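Local coordinates for tail fiber protein (Pseudomonas aeruginosa, PDB 6CL6) that forms the trimeric receptor-binding fibre of an R2 pyocin, a contractile injection system, and probably attaches the particle to the surface of a target bacterium, at residues I314-P319 with L365-F370; L284-W289 with W301-C306; Y163-A168 with Q183-Y188; A68-Y73 with T96-V101. One frame throughout, in Å; residues are numbered along the deposited sequence.

How the contacts relate
Contacts 1 and 2 lie in the C-terminal domain, about 6 Å apart between centres, and share a sheet in which strands 297-306 and 363-371 are neighbours. Contact 1 alone is buried, and it is apolar, joining that sheet to the one that carries strand 310-315; contacts 2, 3 and 4 are partly buried. Contact 2 runs on hydrogen bonds between strand 297-306 and residues 285-288. Contact 3, about 105 Å from contact 2 between nearest atoms, and contact 4, about 21 Å from contact 3 (again nearest atoms), belong to two separate sheets nearer the N-terminus. Contact 3 fixes a loop through tyrosines, whereas contact 4 adds a salt bridge to ring packing. All four touch the second subunit.

Contact 1. Residues I314-P319 with L365-F370; sequences ITFPIP and LSWEAF
Trp367 holds CG between its backbone N and carbonyl carbon (chi1 62°), and Ile314 holds CG1 in the same way (chi1 59°), so that the indole and the isoleucine tip advance on each other from opposite directions. Ile314 CD1 ends over the indole, 3.4 Å from the centroid of the five-membered ring and close to the ring normal, a CH-pi contact. Its nearest ring atom is Trp367 CE2, 3.3 Å from Ile314 CD1. The other branch, Ile314 CG2, lies 3.6 Å from Trp367 NE1. Phe316 turns an edge toward the indole face in an offset edge-to-face pair, its ring centroid 5.8 Å from that of the Trp367 six-membered ring and the two planes at 61°. The touching atoms are Phe316 CD1 and Trp367 CH2, 3.7 Å apart. The arrangement belongs to a two-sheet core: Ile314 lies near the end of strand 310-315 of a three-stranded antiparallel sheet, while Trp367 and Ala369 project from strand 363-371 of a five-stranded one, within the C-terminal domain, whose sequence family is grouped with the H-type lectins. Trp367 is backbone-bonded to Gly302 on the neighbouring strand, and Ile314 to Ala353 in its own sheet. Val304 also packs on Ile314, and Phe320 meets the Phe316 ring edge-to-face. Pro317, just past the strand end, brings CD to the indole edge near the ring plane, 3.7 Å from Trp367 CH2. One strand position beyond Glu368, the methyl of Ala369 meets Phe316 CE1 at 3.8 Å.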
# COMPACT_ATOMS: atom_id res chain seq x y z
N ILE A 314 -101.45 -1.03 13.63
CA ILE A 314 -100.37 -0.23 13.07
C ILE A 314 -99.30 -1.16 12.53
O ILE A 314 -99.16 -2.31 12.97
CB ILE A 314 -99.74 0.77 14.08
CG1 ILE A 314 -99.17 0.03 15.28
CG2 ILE A 314 -100.77 1.83 14.50
CD1 ILE A 314 -98.21 0.88 16.16
N THR A 315 -98.54 -0.65 11.58
CA THR A 315 -97.36 -1.33 11.05
C THR A 315 -96.15 -0.46 11.33
O THR A 315 -96.14 0.74 11.01
CB THR A 315 -97.50 -1.59 9.54
OG1 THR A 315 -98.64 -2.42 9.31
CG2 THR A 315 -96.25 -2.30 9.01
N PHE A 316 -95.12 -1.06 11.94
CA PHE A 316 -93.95 -0.32 12.33
C PHE A 316 -93.20 0.16 11.09
O PHE A 316 -93.11 -0.57 10.10
CB PHE A 316 -93.03 -1.19 13.17
CG PHE A 316 -93.65 -1.68 14.44
CD1 PHE A 316 -94.35 -0.82 15.27
CD2 PHE A 316 -93.55 -3.01 14.80
CE1 PHE A 316 -94.91 -1.29 16.45
CE2 PHE A 316 -94.11 -3.47 15.97
CZ PHE A 316 -94.78 -2.62 16.80
N PRO A 317 -92.62 1.37 11.13
CA PRO A 317 -91.82 1.85 9.99
C PRO A 317 -90.79 0.85 9.48
O PRO A 317 -90.65 0.70 8.25
CB PRO A 317 -91.16 3.12 10.54
CG PRO A 317 -92.16 3.64 11.54
CD PRO A 317 -92.79 2.42 12.17
N ILE A 318 -90.07 0.17 10.37
CA ILE A 318 -89.25 -0.98 9.99
C ILE A 318 -89.59 -2.14 10.91
O ILE A 318 -90.03 -1.93 12.05
CB ILE A 318 -87.74 -0.66 10.07
CG1 ILE A 318 -87.36 -0.22 11.50
CG2 ILE A 318 -87.36 0.40 9.06
CD1 ILE A 318 -85.85 -0.02 11.69
N PRO A 319 -89.37 -3.36 10.46
CA PRO A 319 -89.58 -4.50 11.35
C PRO A 319 -88.56 -4.52 12.46
O PRO A 319 -87.38 -4.18 12.25
CB PRO A 319 -89.40 -5.72 10.43
CG PRO A 319 -89.46 -5.19 9.05
CD PRO A 319 -88.95 -3.79 9.11
N LEU A 365 -104.54 8.84 17.22
CA LEU A 365 -103.64 8.54 18.32
C LEU A 365 -102.22 8.42 17.80
O LEU A 365 -101.97 7.79 16.76
CB LEU A 365 -104.05 7.25 19.03
CG LEU A 365 -105.22 7.38 20.05
CD1 LEU A 365 -106.51 7.83 19.38
CD2 LEU A 365 -105.41 6.04 20.77
N SER A 366 -101.29 9.04 18.50
CA SER A 366 -99.88 8.80 18.22
C SER A 366 -99.40 7.65 19.09
O SER A 366 -100.06 7.26 20.07
CB SER A 366 -99.04 10.05 18.45
OG SER A 366 -99.15 10.49 19.79
N TRP A 367 -98.25 7.09 18.72
CA TRP A 367 -97.73 5.95 19.43
C TRP A 367 -96.21 5.91 19.34
O TRP A 367 -95.59 6.48 18.44
CB TRP A 367 -98.33 4.65 18.86
CG TRP A 367 -98.00 4.40 17.43
CD1 TRP A 367 -98.80 4.66 16.36
CD2 TRP A 367 -96.79 3.86 16.90
NE1 TRP A 367 -98.17 4.29 15.19
CE2 TRP A 367 -96.92 3.81 15.50
CE3 TRP A 367 -95.61 3.41 17.48
CZ2 TRP A 367 -95.91 3.33 14.67
CZ3 TRP A 367 -94.58 2.93 16.64
CH2 TRP A 367 -94.75 2.90 15.26
N GLU A 368 -95.60 5.23 20.33
CA GLU A 368 -94.19 4.91 20.32
C GLU A 368 -94.02 3.44 20.69
O GLU A 368 -94.81 2.88 21.46
CB GLU A 368 -93.42 5.77 21.33
CG GLU A 368 -92.86 7.04 20.79
CD GLU A 368 -91.87 7.67 21.77
OE1 GLU A 368 -92.31 8.34 22.72
OE2 GLU A 368 -90.66 7.46 21.60
N ALA A 369 -92.98 2.81 20.14
CA ALA A 369 -92.68 1.43 20.43
C ALA A 369 -91.16 1.27 20.47
O ALA A 369 -90.44 2.05 19.86
CB ALA A 369 -93.27 0.49 19.38
N PHE A 370 -90.69 0.28 21.23
CA PHE A 370 -89.27 0.02 21.31
C PHE A 370 -89.03 -1.48 21.32
O PHE A 370 -89.91 -2.28 21.67
CB PHE A 370 -88.64 0.72 22.53
CG PHE A 370 -89.15 0.22 23.86
CD1 PHE A 370 -90.34 0.71 24.38
CD2 PHE A 370 -88.43 -0.72 24.58
CE1 PHE A 370 -90.82 0.25 25.60
CE2 PHE A 370 -88.90 -1.19 25.79
CZ PHE A 370 -90.09 -0.70 26.31

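Contact 2. Residues L284-W289 with W301-C306; sequences LGASGW and WGQVTC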
# COMPACT_ATOMS: atom_id res chain seq x y z
N LEU A 284 -85.90 10.17 10.68
CA LEU A 284 -86.63 11.01 11.62
C LEU A 284 -87.79 11.75 10.95
O LEU A 284 -87.94 12.95 11.10
CB LEU A 284 -85.67 12.00 12.28
CG LEU A 284 -84.50 11.38 13.06
CD1 LEU A 284 -83.65 12.46 13.71
CD2 LEU A 284 -85.00 10.40 14.13
N GLY A 285 -88.63 11.01 10.24
CA GLY A 285 -89.86 11.56 9.71
C GLY A 285 -91.00 11.45 10.70
O GLY A 285 -90.84 10.98 11.83
N ALA A 286 -92.18 11.90 10.25
CA ALA A 286 -93.39 11.78 11.07
C ALA A 286 -93.64 10.34 11.49
O ALA A 286 -94.00 10.07 12.64
CB ALA A 286 -94.59 12.32 10.30
N SER A 287 -93.48 9.40 10.57
CA SER A 287 -93.34 7.99 10.90
C SER A 287 -91.86 7.67 10.76
O SER A 287 -91.28 7.87 9.69
CB SER A 287 -94.18 7.11 9.98
OG SER A 287 -95.56 7.40 10.12
N GLY A 288 -91.25 7.19 11.83
CA GLY A 288 -89.81 7.04 11.78
C GLY A 288 -89.29 6.09 12.84
O GLY A 288 -90.06 5.51 13.61
N TRP A 289 -87.96 5.94 12.85
CA TRP A 289 -87.30 5.03 13.76
C TRP A 289 -85.93 5.58 14.12
O TRP A 289 -85.38 6.46 13.44
CB TRP A 289 -87.19 3.65 13.14
CG TRP A 289 -86.47 3.67 11.82
CD1 TRP A 289 -87.04 3.75 10.58
CD2 TRP A 289 -85.06 3.60 11.61
NE1 TRP A 289 -86.06 3.75 9.61
CE2 TRP A 289 -84.84 3.66 10.22
CE3 TRP A 289 -83.96 3.51 12.47
CZ2 TRP A 289 -83.56 3.61 9.67
CZ3 TRP A 289 -82.68 3.47 11.91
CH2 TRP A 289 -82.50 3.53 10.53
N TRP A 301 -92.07 5.24 15.95
CA TRP A 301 -93.24 6.07 16.26
C TRP A 301 -94.05 6.30 15.00
O TRP A 301 -93.58 6.09 13.88
CB TRP A 301 -92.84 7.42 16.86
CG TRP A 301 -91.87 8.13 16.00
CD1 TRP A 301 -92.14 9.03 15.01
CD2 TRP A 301 -90.43 8.00 16.03
NE1 TRP A 301 -90.96 9.45 14.42
CE2 TRP A 301 -89.91 8.85 15.05
CE3 TRP A 301 -89.55 7.25 16.82
CZ2 TRP A 301 -88.53 8.96 14.81
CZ3 TRP A 301 -88.18 7.36 16.58
CH2 TRP A 301 -87.71 8.22 15.59
N GLY A 302 -95.29 6.74 15.21
CA GLY A 302 -96.20 7.00 14.12
C GLY A 302 -97.52 7.50 14.68
O GLY A 302 -97.63 7.81 15.87
N GLN A 303 -98.51 7.59 13.80
CA GLN A 303 -99.86 7.99 14.20
C GLN A 303 -100.85 7.09 13.49
O GLN A 303 -100.55 6.50 12.46
CB GLN A 303 -100.17 9.45 13.88
CG GLN A 303 -99.14 10.46 14.36
CD GLN A 303 -97.94 10.56 13.42
OE1 GLN A 303 -98.10 10.55 12.19
NE2 GLN A 303 -96.73 10.66 13.99
N VAL A 304 -102.07 6.99 14.05
CA VAL A 304 -103.07 6.11 13.48
C VAL A 304 -104.45 6.65 13.83
O VAL A 304 -104.66 7.17 14.93
CB VAL A 304 -102.88 4.65 13.98
CG1 VAL A 304 -103.12 4.54 15.47
CG2 VAL A 304 -103.75 3.69 13.22
N THR A 305 -105.38 6.54 12.89
CA THR A 305 -106.79 6.89 13.15
C THR A 305 -107.49 5.66 13.69
O THR A 305 -107.49 4.59 13.05
CB THR A 305 -107.48 7.39 11.88
OG1 THR A 305 -106.84 8.60 11.43
CG2 THR A 305 -108.97 7.70 12.17
N CYS A 306 -108.07 5.80 14.88
CA CYS A 306 -108.80 4.73 15.54
C CYS A 306 -110.30 5.02 15.50
O CYS A 306 -110.72 6.19 15.55
CB CYS A 306 -108.37 4.57 17.01
SG CYS A 306 -106.68 4.16 17.28
O HOH W 1 -97.83 7.03 11.09
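Gly288 and Trp301 form an antiparallel hydrogen-bonded pair, with Gly288 N to Trp301 O at 3.3 Å and Trp301 N to Gly288 O at 3.1 Å. This bridge belongs to the beta hairpin of strands 288-292 and 297-306, and the preceding residues 284-287 curl round the Trp301 indole. One face of that indole lies against the Gly288 backbone, whose O sits 3.4 Å above the ring plane; the absence of a side chain at Gly288 leaves room for this close approach. At the ring's edge Trp301 NE1 donates to Gly285 O at 3.0 Å, almost straight (165°) and within 11° of the indole plane, which fixes the ring's rotation. Leu284 CD2 touches the edge farther along, 3.8 Å from Trp301 CH2. Phe370 of the second subunit meets this indole edge-to-face, placing it at the trimer interface. Gln303 bends at chi2 (81°), curling its amide back to the loop, where Gln303 NE2 donates to Ala286 O at 3.1 Å from above the carbonyl plane. A water completes the link: it lies 2.5 Å from Ser287 OG and accepts from Gln303 N at 2.8 Å.

Contact 3. Residues Y163-A168 with Q183-Y188; sequences YPIVRA and QTYQAY. With EDO (1,2-ethanediol), chain K.
Tyr185 reaches from its strand into the loop 163-168, where its OH donates to Arg167 O over 2.8 Å, in the plane of that carbonyl. The loop follows helix 154-159 and leads into strand 169-177, which pairs with strand 180-187 in a mixed six-stranded sheet; Tyr185 thus ties the loop down on the sheet. With chi1 at -163°, its ring swings away from the backbone N and out toward the loop. Pro164 crosses that ring at about a right angle, with CD over one face in a CH-pi contact, 4.2 Å from the centroid. Tyr163 presents a ring edge to the hydroxyl, Tyr163 CD2 lying 3.5 Å from Tyr185 OH, with the two ring planes nearly perpendicular at 87°. A second bond closes the loop's end: Tyr188 N donates to Ala168 O at 2.8 Å, nearly straight. The Tyr188 ring turns an edge to Ala168 O, and Tyr188 CD1 lies 3.5 Å from Ala168 CB.

Farther out, an inverse gamma turn centred on Val166 shapes the loop, and the Arg167 side chain bends at chi2 to bring NH1 back to Val166 O. Its NE is held by a salt bridge with Asp189. Tyr163 OH is bonded to Gln151, and Thr154 OG1 accepts from Ala168 N. On the trimer side, His199 of the second subunit meets the Tyr188 ring edge-to-face. A molecule of 1,2-ethanediol, probably from the crystallisation liquor, places C1 over the rim of one face of the Tyr188 ring, and its O2 donates to Tyr188 OH at 3.2 Å.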
# COMPACT_ATOMS: atom_id res chain seq x y z
N TYR A 163 32.26 1.94 8.22
CA TYR A 163 31.61 0.92 7.40
C TYR A 163 30.15 1.32 7.24
O TYR A 163 29.54 1.87 8.17
CB TYR A 163 31.70 -0.45 8.05
CG TYR A 163 33.06 -1.13 7.98
CD1 TYR A 163 34.10 -0.73 8.81
CD2 TYR A 163 33.28 -2.19 7.10
CE1 TYR A 163 35.32 -1.36 8.76
CE2 TYR A 163 34.51 -2.83 7.05
CZ TYR A 163 35.52 -2.41 7.89
OH TYR A 163 36.76 -3.05 7.85
N PRO A 164 29.55 1.09 6.06
CA PRO A 164 28.15 1.49 5.88
C PRO A 164 27.17 0.56 6.55
O PRO A 164 26.01 0.95 6.77
CB PRO A 164 27.96 1.46 4.36
CG PRO A 164 28.95 0.45 3.87
CD PRO A 164 30.15 0.55 4.84
N ILE A 165 27.59 -0.65 6.88
CA ILE A 165 26.75 -1.68 7.49
C ILE A 165 27.72 -2.59 8.22
O ILE A 165 28.88 -2.75 7.83
CB ILE A 165 25.93 -2.43 6.41
CG1 ILE A 165 24.94 -3.40 7.02
CG2 ILE A 165 26.90 -3.18 5.44
CD1 ILE A 165 23.73 -2.68 7.64
N VAL A 166 27.26 -3.17 9.31
CA VAL A 166 28.09 -4.12 10.05
C VAL A 166 27.98 -5.47 9.37
O VAL A 166 27.15 -6.30 9.75
CB VAL A 166 27.72 -4.17 11.54
CG1 VAL A 166 28.60 -5.19 12.28
CG2 VAL A 166 27.89 -2.80 12.14
N ARG A 167 28.81 -5.68 8.33
CA ARG A 167 28.81 -6.89 7.55
C ARG A 167 30.16 -7.04 6.88
O ARG A 167 30.76 -6.05 6.43
CB ARG A 167 27.74 -6.91 6.44
CG ARG A 167 26.33 -6.86 6.87
CD ARG A 167 25.81 -8.20 7.34
NE ARG A 167 24.32 -8.20 7.34
CZ ARG A 167 23.58 -7.51 8.18
NH1 ARG A 167 24.15 -6.73 9.08
NH2 ARG A 167 22.26 -7.55 8.11
N ALA A 168 30.64 -8.28 6.78
CA ALA A 168 31.71 -8.59 5.84
C ALA A 168 31.31 -8.10 4.45
O ALA A 168 30.12 -8.01 4.12
CB ALA A 168 31.97 -10.09 5.84
N GLN A 183 34.26 5.60 -2.99
CA GLN A 183 34.23 4.25 -2.45
C GLN A 183 32.88 3.59 -2.75
O GLN A 183 31.84 4.25 -2.78
CB GLN A 183 34.45 4.24 -0.91
CG GLN A 183 35.76 4.87 -0.46
CD GLN A 183 35.95 4.81 1.02
OE1 GLN A 183 34.98 4.90 1.79
NE2 GLN A 183 37.21 4.64 1.46
N THR A 184 32.92 2.28 -2.92
CA THR A 184 31.74 1.43 -2.91
C THR A 184 31.97 0.25 -1.97
O THR A 184 33.12 -0.13 -1.71
CB THR A 184 31.38 0.86 -4.29
OG1 THR A 184 32.38 -0.10 -4.69
CG2 THR A 184 31.28 1.96 -5.28
N TYR A 185 30.87 -0.30 -1.45
CA TYR A 185 30.91 -1.42 -0.50
C TYR A 185 29.77 -2.35 -0.84
O TYR A 185 28.60 -1.93 -0.87
CB TYR A 185 30.76 -0.95 0.93
CG TYR A 185 31.21 -1.96 1.99
CD1 TYR A 185 32.57 -2.16 2.25
CD2 TYR A 185 30.30 -2.73 2.68
CE1 TYR A 185 33.00 -3.07 3.19
CE2 TYR A 185 30.73 -3.66 3.67
CZ TYR A 185 32.11 -3.81 3.90
OH TYR A 185 32.60 -4.71 4.81
N GLN A 186 30.11 -3.60 -1.10
CA GLN A 186 29.15 -4.65 -1.41
C GLN A 186 29.14 -5.64 -0.26
O GLN A 186 30.14 -6.34 -0.02
CB GLN A 186 29.51 -5.30 -2.74
CG GLN A 186 28.61 -6.47 -3.13
CD GLN A 186 29.02 -7.13 -4.44
OE1 GLN A 186 29.87 -6.63 -5.19
NE2 GLN A 186 28.43 -8.28 -4.71
N ALA A 187 28.03 -5.71 0.45
CA ALA A 187 27.90 -6.62 1.59
C ALA A 187 27.91 -8.07 1.13
O ALA A 187 27.30 -8.42 0.12
CB ALA A 187 26.63 -6.31 2.36
N TYR A 188 28.60 -8.92 1.89
CA TYR A 188 28.75 -10.32 1.47
C TYR A 188 27.41 -11.04 1.39
O TYR A 188 27.21 -11.89 0.52
CB TYR A 188 29.71 -11.06 2.42
CG TYR A 188 29.08 -11.62 3.64
CD1 TYR A 188 28.70 -10.81 4.70
CD2 TYR A 188 28.84 -12.99 3.75
CE1 TYR A 188 28.12 -11.34 5.84
CE2 TYR A 188 28.23 -13.53 4.86
CZ TYR A 188 27.89 -12.71 5.90
OH TYR A 188 27.31 -13.26 7.01
C1 EDO K . 31.40 -13.09 7.80
O1 EDO K . 31.55 -12.65 9.16
C2 EDO K . 31.03 -14.56 7.81
O2 EDO K . 29.74 -14.70 8.45

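Contact 4. Residues A68-Y73 with T96-V101; sequences AGRYFY and TSEMYV
Arg70 and Glu98 meet at about a right angle, the guanidinium and carboxylate planes 84° apart. The salt bridge is made by Arg70 NH1, which donates to Glu98 OE2 at 3.1 Å, nearly straight. The oxygen lies in the guanidinium plane, yet the donor stands above the carboxylate plane. A bend at chi3 (65°) turns the guanidinium toward segment 96-101, where Arg70 NH2 also donates to Thr96 OG1 at 2.8 Å. That hydroxyl in turn donates a hydrogen bond to Glu98 OE2 at 2.5 Å, from the same carboxylate face as Arg70 NH1. Two donors thus grip OE2, while Tyr100 OH holds Glu98 OE1 at 2.7 Å, nearly along its C-O axis. These bonds would probably stabilise the carboxylate as an anion.

The segments lead into strands 72-79 and 99-104 of a five-stranded antiparallel sheet, in which strand 85-92 runs between them, so the side chains reach across an intervening strand. On that strand Ser92 packs on Arg70, and its OG is bonded to Glu98 N; Asn94 O takes a further bond from Arg70 NH2. Beside the polar cluster Phe72 and Tyr100 meet obliquely, ring planes at 77°, with Phe72 CE2 3.8 Å from Tyr100 CE1. Pro66 packs on both rings, and Ala90 lies against Phe72. Met99, on the other side of its strand, packs on Met99 of both other subunits.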
# COMPACT_ATOMS: atom_id res chain seq x y z
N ALA A 68 61.46 9.59 -6.83
CA ALA A 68 62.38 10.51 -6.18
C ALA A 68 62.67 10.08 -4.74
O ALA A 68 61.77 9.68 -3.98
CB ALA A 68 61.79 11.92 -6.20
N GLY A 69 63.95 10.18 -4.38
CA GLY A 69 64.40 9.73 -3.08
C GLY A 69 64.77 8.27 -2.96
O GLY A 69 65.24 7.87 -1.90
N ARG A 70 64.57 7.46 -4.02
CA ARG A 70 64.82 6.02 -3.91
C ARG A 70 65.87 5.55 -4.92
O ARG A 70 65.92 6.05 -6.07
CB ARG A 70 63.55 5.22 -4.13
CG ARG A 70 62.63 5.31 -2.90
CD ARG A 70 61.40 4.47 -3.10
NE ARG A 70 61.71 3.04 -3.17
CZ ARG A 70 60.83 2.13 -3.52
NH1 ARG A 70 59.59 2.50 -3.82
NH2 ARG A 70 61.17 0.86 -3.56
N TYR A 71 66.69 4.61 -4.48
CA TYR A 71 67.62 3.95 -5.38
C TYR A 71 66.91 2.96 -6.30
O TYR A 71 66.04 2.20 -5.88
CB TYR A 71 68.70 3.22 -4.59
CG TYR A 71 69.72 4.14 -3.95
CD1 TYR A 71 70.83 4.59 -4.64
CD2 TYR A 71 69.54 4.59 -2.64
CE1 TYR A 71 71.73 5.46 -4.07
CE2 TYR A 71 70.48 5.45 -2.04
CZ TYR A 71 71.56 5.88 -2.77
OH TYR A 71 72.46 6.72 -2.20
N PHE A 72 67.31 2.96 -7.57
CA PHE A 72 66.88 1.95 -8.53
C PHE A 72 68.08 1.47 -9.34
O PHE A 72 68.91 2.29 -9.79
CB PHE A 72 65.79 2.50 -9.50
CG PHE A 72 64.42 2.52 -8.91
CD1 PHE A 72 64.09 3.38 -7.89
CD2 PHE A 72 63.46 1.59 -9.35
CE1 PHE A 72 62.80 3.37 -7.33
CE2 PHE A 72 62.18 1.57 -8.79
CZ PHE A 72 61.86 2.46 -7.79
N TYR A 73 68.12 0.16 -9.58
CA TYR A 73 68.96 -0.39 -10.65
C TYR A 73 68.36 -0.00 -11.98
O TYR A 73 67.15 -0.14 -12.19
CB TYR A 73 69.04 -1.91 -10.56
CG TYR A 73 69.58 -2.47 -9.29
CD1 TYR A 73 68.73 -2.78 -8.23
CD2 TYR A 73 70.92 -2.76 -9.17
CE1 TYR A 73 69.27 -3.32 -7.07
CE2 TYR A 73 71.44 -3.32 -8.05
CZ TYR A 73 70.62 -3.58 -7.01
OH TYR A 73 71.20 -4.14 -5.88
N THR A 96 60.44 -2.06 -1.48
CA THR A 96 59.36 -2.70 -2.25
C THR A 96 59.96 -3.33 -3.50
O THR A 96 61.12 -3.08 -3.84
CB THR A 96 58.29 -1.69 -2.66
OG1 THR A 96 58.86 -0.76 -3.59
CG2 THR A 96 57.74 -0.89 -1.48
N SER A 97 59.15 -4.12 -4.21
CA SER A 97 59.53 -4.77 -5.47
C SER A 97 58.76 -4.09 -6.59
O SER A 97 57.57 -4.37 -6.79
CB SER A 97 59.20 -6.28 -5.45
OG SER A 97 59.93 -6.95 -4.43
N GLU A 98 59.43 -3.17 -7.29
CA GLU A 98 58.81 -2.36 -8.32
C GLU A 98 59.67 -2.32 -9.58
O GLU A 98 60.89 -2.41 -9.51
CB GLU A 98 58.61 -0.92 -7.85
CG GLU A 98 57.62 -0.78 -6.75
CD GLU A 98 57.53 0.62 -6.18
OE1 GLU A 98 57.69 1.61 -6.92
OE2 GLU A 98 57.33 0.71 -4.95
N MET A 99 58.99 -2.11 -10.72
CA MET A 99 59.65 -1.97 -12.02
C MET A 99 59.02 -0.86 -12.84
O MET A 99 57.78 -0.70 -12.83
CB MET A 99 59.56 -3.28 -12.82
CG MET A 99 60.19 -3.24 -14.21
SD MET A 99 59.90 -4.74 -15.20
CE MET A 99 60.83 -5.92 -14.26
N TYR A 100 59.87 -0.13 -13.56
CA TYR A 100 59.49 0.96 -14.45
C TYR A 100 60.25 0.82 -15.76
O TYR A 100 61.31 0.20 -15.82
CB TYR A 100 59.79 2.34 -13.82
CG TYR A 100 59.03 2.57 -12.55
CD1 TYR A 100 59.45 2.00 -11.35
CD2 TYR A 100 57.87 3.38 -12.54
CE1 TYR A 100 58.75 2.20 -10.17
CE2 TYR A 100 57.17 3.59 -11.36
CZ TYR A 100 57.62 2.98 -10.18
OH TYR A 100 56.92 3.15 -9.01
N VAL A 101 59.72 1.45 -16.81
CA VAL A 101 60.36 1.48 -18.12
C VAL A 101 60.23 2.88 -18.71
O VAL A 101 59.23 3.59 -18.47
CB VAL A 101 59.75 0.41 -19.06
CG1 VAL A 101 58.29 0.77 -19.39
CG2 VAL A 101 60.57 0.28 -20.32